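Local coordinates for protein mevalonate kinase (Staphylococcus aureus, PDB 2X7I) that probably catalyses transfer of the ATP gamma-phosphate to mevalonate, an early step of isoprenoid biosynthesis, at residues S72-F77 and V109-A114; S103-A108 and Q149-G154. All coordinates share one frame; numbering follows the deposited sequence.

Contact 1. Residues S72-F77 and V109-A114; sequences SLVNRF and VAFVRA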
loop_
_atom_site.group_PDB
_atom_site.type_symbol
_atom_site.label_atom_id
_atom_site.label_comp_id
_atom_site.label_asym_id
_atom_site.label_seq_id
_atom_site.Cartn_x
_atom_site.Cartn_y
_atom_site.Cartn_z
ATOM N N SER A 72 6.626 20.277 -2.076
ATOM C CA SER A 72 5.765 20.811 -3.126
ATOM C C SER A 72 4.304 20.922 -2.688
ATOM O O SER A 72 3.633 21.899 -3.036
ATOM C CB SER A 72 5.859 19.959 -4.405
ATOM O OG SER A 72 7.100 20.181 -5.053
ATOM N N LEU A 73 3.810 19.926 -1.945
ATOM C CA LEU A 73 2.439 19.976 -1.446
ATOM C C LEU A 73 2.254 21.133 -0.458
ATOM O O LEU A 73 1.242 21.822 -0.492
ATOM C CB LEU A 73 2.026 18.653 -0.789
ATOM C CG LEU A 73 2.017 17.400 -1.671
ATOM C CD1 LEU A 73 1.374 16.222 -0.937
ATOM C CD2 LEU A 73 1.337 17.659 -3.020
ATOM N N VAL A 74 3.239 21.356 0.405
ATOM C CA VAL A 74 3.135 22.399 1.419
ATOM C C VAL A 74 3.238 23.802 0.797
ATOM O O VAL A 74 2.448 24.689 1.124
ATOM C CB VAL A 74 4.180 22.219 2.531
ATOM C CG1 VAL A 74 4.050 23.342 3.559
ATOM C CG2 VAL A 74 4.015 20.860 3.209
ATOM N N ASN A 75 4.209 23.995 -0.094
ATOM C CA ASN A 75 4.315 25.243 -0.832
ATOM C C ASN A 75 3.003 25.596 -1.524
ATOM O O ASN A 75 2.517 26.710 -1.397
ATOM C CB ASN A 75 5.445 25.174 -1.862
ATOM C CG ASN A 75 6.822 25.303 -1.237
ATOM O OD1 ASN A 75 6.963 25.658 -0.057
ATOM N ND2 ASN A 75 7.851 25.012 -2.024
ATOM N N ARG A 76 2.431 24.638 -2.242
ATOM C CA ARG A 76 1.151 24.838 -2.920
ATOM C C ARG A 76 0.039 25.205 -1.950
ATOM O O ARG A 76 -0.763 26.086 -2.227
ATOM C CB ARG A 76 0.739 23.578 -3.693
ATOM C CG ARG A 76 -0.436 23.803 -4.638
ATOM C CD ARG A 76 -0.938 22.485 -5.231
ATOM N NE ARG A 76 -2.164 22.616 -6.031
ATOM C CZ ARG A 76 -2.217 23.084 -7.281
ATOM N NH1 ARG A 76 -1.111 23.512 -7.904
ATOM N NH2 ARG A 76 -3.394 23.130 -7.912
ATOM N N PHE A 77 -0.012 24.510 -0.822
ATOM C CA PHE A 77 -1.049 24.737 0.164
ATOM C C PHE A 77 -0.951 26.139 0.767
ATOM O O PHE A 77 -1.964 26.792 1.004
ATOM C CB PHE A 77 -0.955 23.664 1.250
ATOM C CG PHE A 77 -1.768 23.960 2.471
ATOM C CD1 PHE A 77 -3.132 23.697 2.490
ATOM C CD2 PHE A 77 -1.169 24.480 3.607
ATOM C CE1 PHE A 77 -3.886 23.956 3.618
ATOM C CE2 PHE A 77 -1.916 24.740 4.732
ATOM C CZ PHE A 77 -3.284 24.480 4.734
ATOM N N VAL A 109 -3.494 11.478 0.504
ATOM C CA VAL A 109 -4.799 11.415 1.168
ATOM C C VAL A 109 -4.730 12.030 2.583
ATOM O O VAL A 109 -5.625 12.783 2.975
ATOM C CB VAL A 109 -5.330 9.968 1.222
ATOM C CG1 VAL A 109 -6.593 9.861 2.092
ATOM C CG2 VAL A 109 -5.613 9.466 -0.201
ATOM N N ALA A 110 -3.665 11.714 3.323
ATOM C CA ALA A 110 -3.437 12.255 4.653
ATOM C C ALA A 110 -3.233 13.765 4.611
ATOM O O ALA A 110 -3.814 14.508 5.412
ATOM C CB ALA A 110 -2.245 11.588 5.285
ATOM N N PHE A 111 -2.413 14.225 3.673
ATOM C CA PHE A 111 -2.131 15.649 3.567
ATOM C C PHE A 111 -3.379 16.471 3.207
ATOM O O PHE A 111 -3.586 17.567 3.753
ATOM C CB PHE A 111 -1.018 15.933 2.566
ATOM C CG PHE A 111 -0.655 17.372 2.500
ATOM C CD1 PHE A 111 0.222 17.916 3.420
ATOM C CD2 PHE A 111 -1.235 18.200 1.566
ATOM C CE1 PHE A 111 0.529 19.268 3.392
ATOM C CE2 PHE A 111 -0.933 19.546 1.534
ATOM C CZ PHE A 111 -0.051 20.082 2.442
ATOM N N VAL A 112 -4.191 15.951 2.287
ATOM C CA VAL A 112 -5.405 16.647 1.862
ATOM C C VAL A 112 -6.419 16.708 3.001
ATOM O O VAL A 112 -7.019 17.743 3.229
ATOM C CB VAL A 112 -6.060 15.995 0.637
ATOM C CG1 VAL A 112 -7.464 16.584 0.416
ATOM C CG2 VAL A 112 -5.189 16.186 -0.596
ATOM N N ARG A 113 -6.605 15.594 3.698
ATOM C CA ARG A 113 -7.439 15.556 4.885
ATOM C C ARG A 113 -7.000 16.604 5.928
ATOM O O ARG A 113 -7.805 17.420 6.369
ATOM C CB ARG A 113 -7.421 14.152 5.492
ATOM C CG ARG A 113 -8.329 13.187 4.755
ATOM C CD ARG A 113 -8.160 11.739 5.209
ATOM N NE ARG A 113 -9.227 10.906 4.651
ATOM C CZ ARG A 113 -9.204 9.578 4.550
ATOM N NH1 ARG A 113 -8.160 8.869 4.973
ATOM N NH2 ARG A 113 -10.242 8.954 4.022
ATOM N N ALA A 114 -5.720 16.573 6.299
ATOM C CA ALA A 114 -5.140 17.546 7.215
ATOM C C ALA A 114 -5.393 18.980 6.755
ATOM O O ALA A 114 -5.703 19.856 7.573
ATOM C CB ALA A 114 -3.640 17.302 7.352
#
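The ring of F111 reaches from one helix to the side of another and lodges among L73, V74 and F77, a compact example of a single aromatic side chain joining two helices. The segments 72-77 and 109-114 run nearly parallel, with axes 11.5 Å apart at closest approach and an angle of 22° between their directions. Such a spacing is wide for small side chains, and the phenylalanine spans it because CG stands anti to its backbone N (chi1 -177°), which carries the ring outward from its own helix. The tight part lies around the outer half of the ring. L73 lays CB over one face, a CH-pi contact 4.0 Å from the ring centroid, while its CD1 follows the same ring back toward CG, so that the leucine and the phenylalanine overlap lengthwise while pointing opposite ways. At the far rim, F111 CZ comes within 3.6 Å of L73 O, the carbonyl oxygen that also accepts the helical bond from F77 N. F77 CB meets the ring edge in its plane, 3.9 Å from F111 CZ, and V74 CG2 approaches F111 CE1 obliquely at 3.8 Å. No hydrogen bond crosses between the segments, and 190 Å² of surface is buried. Beyond V74, which is itself only partly covered, helix 70-80 turns N75 and R76 to its exposed side, and neither takes part in the contact. The buried side continues elsewhere: L73 also touches A135 of helix 125-140, and A110 and A114 pack on strand 29-45. The arrangement belongs to the helical layer of the alpha/beta N-terminal domain of GHMP kinases, where helix 70-80 packs beside the long helix 103-119.

Contact 2. Residues S103-A108 and Q149-G154; sequences SSAAVA and QTIVSG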
loop_
_atom_site.group_PDB
_atom_site.type_symbol
_atom_site.label_atom_id
_atom_site.label_comp_id
_atom_site.label_asym_id
_atom_site.label_seq_id
_atom_site.Cartn_x
_atom_site.Cartn_y
_atom_site.Cartn_z
ATOM N N SER A 103 2.382 4.295 -0.756
ATOM C CA SER A 103 2.978 5.352 0.029
ATOM C C SER A 103 2.673 6.756 -0.506
ATOM O O SER A 103 2.274 7.643 0.243
ATOM C CB SER A 103 4.483 5.136 0.070
ATOM O OG SER A 103 5.040 5.795 1.163
ATOM N N SER A 104 2.881 6.965 -1.803
ATOM C CA SER A 104 2.579 8.256 -2.409
ATOM C C SER A 104 1.102 8.640 -2.241
ATOM O O SER A 104 0.784 9.776 -1.915
ATOM C CB SER A 104 2.945 8.246 -3.886
ATOM O OG SER A 104 2.589 9.484 -4.482
ATOM N N ALA A 105 0.209 7.692 -2.465
ATOM C CA ALA A 105 -1.218 7.951 -2.329
ATOM C C ALA A 105 -1.618 8.179 -0.865
ATOM O O ALA A 105 -2.443 9.042 -0.580
ATOM C CB ALA A 105 -2.020 6.823 -2.943
ATOM N N ALA A 106 -1.027 7.416 0.053
ATOM C CA ALA A 106 -1.292 7.576 1.477
ATOM C C ALA A 106 -0.937 8.991 1.975
ATOM O O ALA A 106 -1.767 9.656 2.609
ATOM C CB ALA A 106 -0.540 6.532 2.280
ATOM N N VAL A 107 0.290 9.432 1.694
ATOM C CA VAL A 107 0.728 10.780 2.035
ATOM C C VAL A 107 -0.250 11.813 1.468
ATOM O O VAL A 107 -0.656 12.752 2.172
ATOM C CB VAL A 107 2.185 11.053 1.528
ATOM C CG1 VAL A 107 2.544 12.525 1.617
ATOM C CG2 VAL A 107 3.197 10.238 2.344
ATOM N N ALA A 108 -0.662 11.620 0.219
ATOM C CA ALA A 108 -1.535 12.581 -0.446
ATOM C C ALA A 108 -2.923 12.633 0.187
ATOM O O ALA A 108 -3.468 13.710 0.372
ATOM C CB ALA A 108 -1.633 12.290 -1.926
ATOM N N GLN A 149 -8.517 5.386 -4.899
ATOM C CA GLN A 149 -9.891 4.927 -4.732
ATOM C C GLN A 149 -9.995 3.828 -3.663
ATOM O O GLN A 149 -10.900 3.855 -2.837
ATOM C CB GLN A 149 -10.475 4.462 -6.072
ATOM C CG GLN A 149 -11.865 3.821 -5.985
ATOM C CD GLN A 149 -12.936 4.737 -5.402
ATOM O OE1 GLN A 149 -12.727 5.939 -5.252
ATOM N NE2 GLN A 149 -14.107 4.162 -5.086
ATOM N N THR A 150 -9.065 2.879 -3.662
ATOM C CA THR A 150 -9.068 1.821 -2.645
ATOM C C THR A 150 -8.901 2.422 -1.254
ATOM O O THR A 150 -9.647 2.089 -0.339
ATOM C CB THR A 150 -7.946 0.791 -2.894
ATOM O OG1 THR A 150 -8.071 0.255 -4.220
ATOM C CG2 THR A 150 -8.009 -0.334 -1.877
ATOM N N ILE A 151 -7.935 3.321 -1.111
ATOM C CA ILE A 151 -7.659 3.980 0.163
ATOM C C ILE A 151 -8.833 4.834 0.668
ATOM O O ILE A 151 -9.278 4.657 1.796
ATOM C CB ILE A 151 -6.381 4.850 0.078
ATOM C CG1 ILE A 151 -5.141 3.959 -0.017
ATOM C CG2 ILE A 151 -6.237 5.737 1.307
ATOM C CD1 ILE A 151 -3.900 4.732 -0.359
ATOM N N VAL A 152 -9.334 5.737 -0.168
ATOM C CA VAL A 152 -10.417 6.643 0.217
ATOM C C VAL A 152 -11.717 5.908 0.548
ATOM O O VAL A 152 -12.299 6.121 1.613
ATOM C CB VAL A 152 -10.680 7.698 -0.869
ATOM C CG1 VAL A 152 -11.936 8.487 -0.555
ATOM C CG2 VAL A 152 -9.493 8.626 -0.968
ATOM N N SER A 153 -12.151 5.033 -0.354
ATOM C CA SER A 153 -13.363 4.228 -0.142
ATOM C C SER A 153 -13.249 3.238 1.019
ATOM O O SER A 153 -14.248 2.866 1.613
ATOM C CB SER A 153 -13.716 3.451 -1.411
ATOM O OG SER A 153 -12.734 2.451 -1.702
ATOM N N GLY A 154 -12.038 2.793 1.330
ATOM C CA GLY A 154 -11.846 1.724 2.315
ATOM C C GLY A 154 -12.398 0.380 1.843
ATOM O O GLY A 154 -12.709 -0.501 2.657
#
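A105 and I151 bring together the first turn of one helix and the last turn of another, showing how a small residue can receive the end of a longer one. At the start of segment 103-108, S103 and S104 face a different task: their backbone N atoms hydrogen-bond a bound citrate, probably carried over from crystallisation, so this helix start holds an anion. In GHMP kinases the corresponding glycine- and serine-rich turn binds nucleotide phosphate, and the citrate is consistent with such a pocket here. Next comes A105, whose CB points toward the other helix and meets I151 CD1 at 3.8 Å. The isoleucine arrives with its terminal methyl because CG1 lies beside the backbone N (chi1 -71°) and the chain is then extended to CD1 (chi2 169°). One residue on, A106 offers mainly its backbone, with A106 N 4.0 Å from the same I151 CD1. A106 CA and I151 CA are 7.4 Å apart, a close approach that suits small alanines, and the contact ends at A106. It is slight, burying 88 Å² with no hydrogen bond across it. In the last turn of the other helix, S153 OG donates back to Q149 O at 2.6 Å, and S153 N also bonds that carbonyl, the two donors coming from opposite faces of its plane; S153 OG bonds K155 N as well. G154 then leaves the helix with positive phi. Around this junction, A105 and A108 lean on E136 of helix 125-140, A106 packs on I39 of strand 29-45, and I151 touches S11, T12 and K14 of strand 6-16, placing the two helix ends beside the mixed sheet.

Both contacts draw on helix 103-119: contact 2 uses its first turns and contact 1 the following ones, so one continuous helix serves two neighbours. Along the chain the order is 72-77, 103-108, 109-114 and 149-154, and the pairings therefore cross. Their centres are 13 Å apart, and they touch directly where V109 CG2 meets V152 CG2 at 4.0 Å. All four segments belong to the N-terminal domain of the GHMP kinase fold. The centre of contact 2 lies about 8 Å from the centre of the chain and that of contact 1 about 19 Å, so the helix runs outward from its anion-holding start to helix 70-80, while helix 145-153 approaches its early turns.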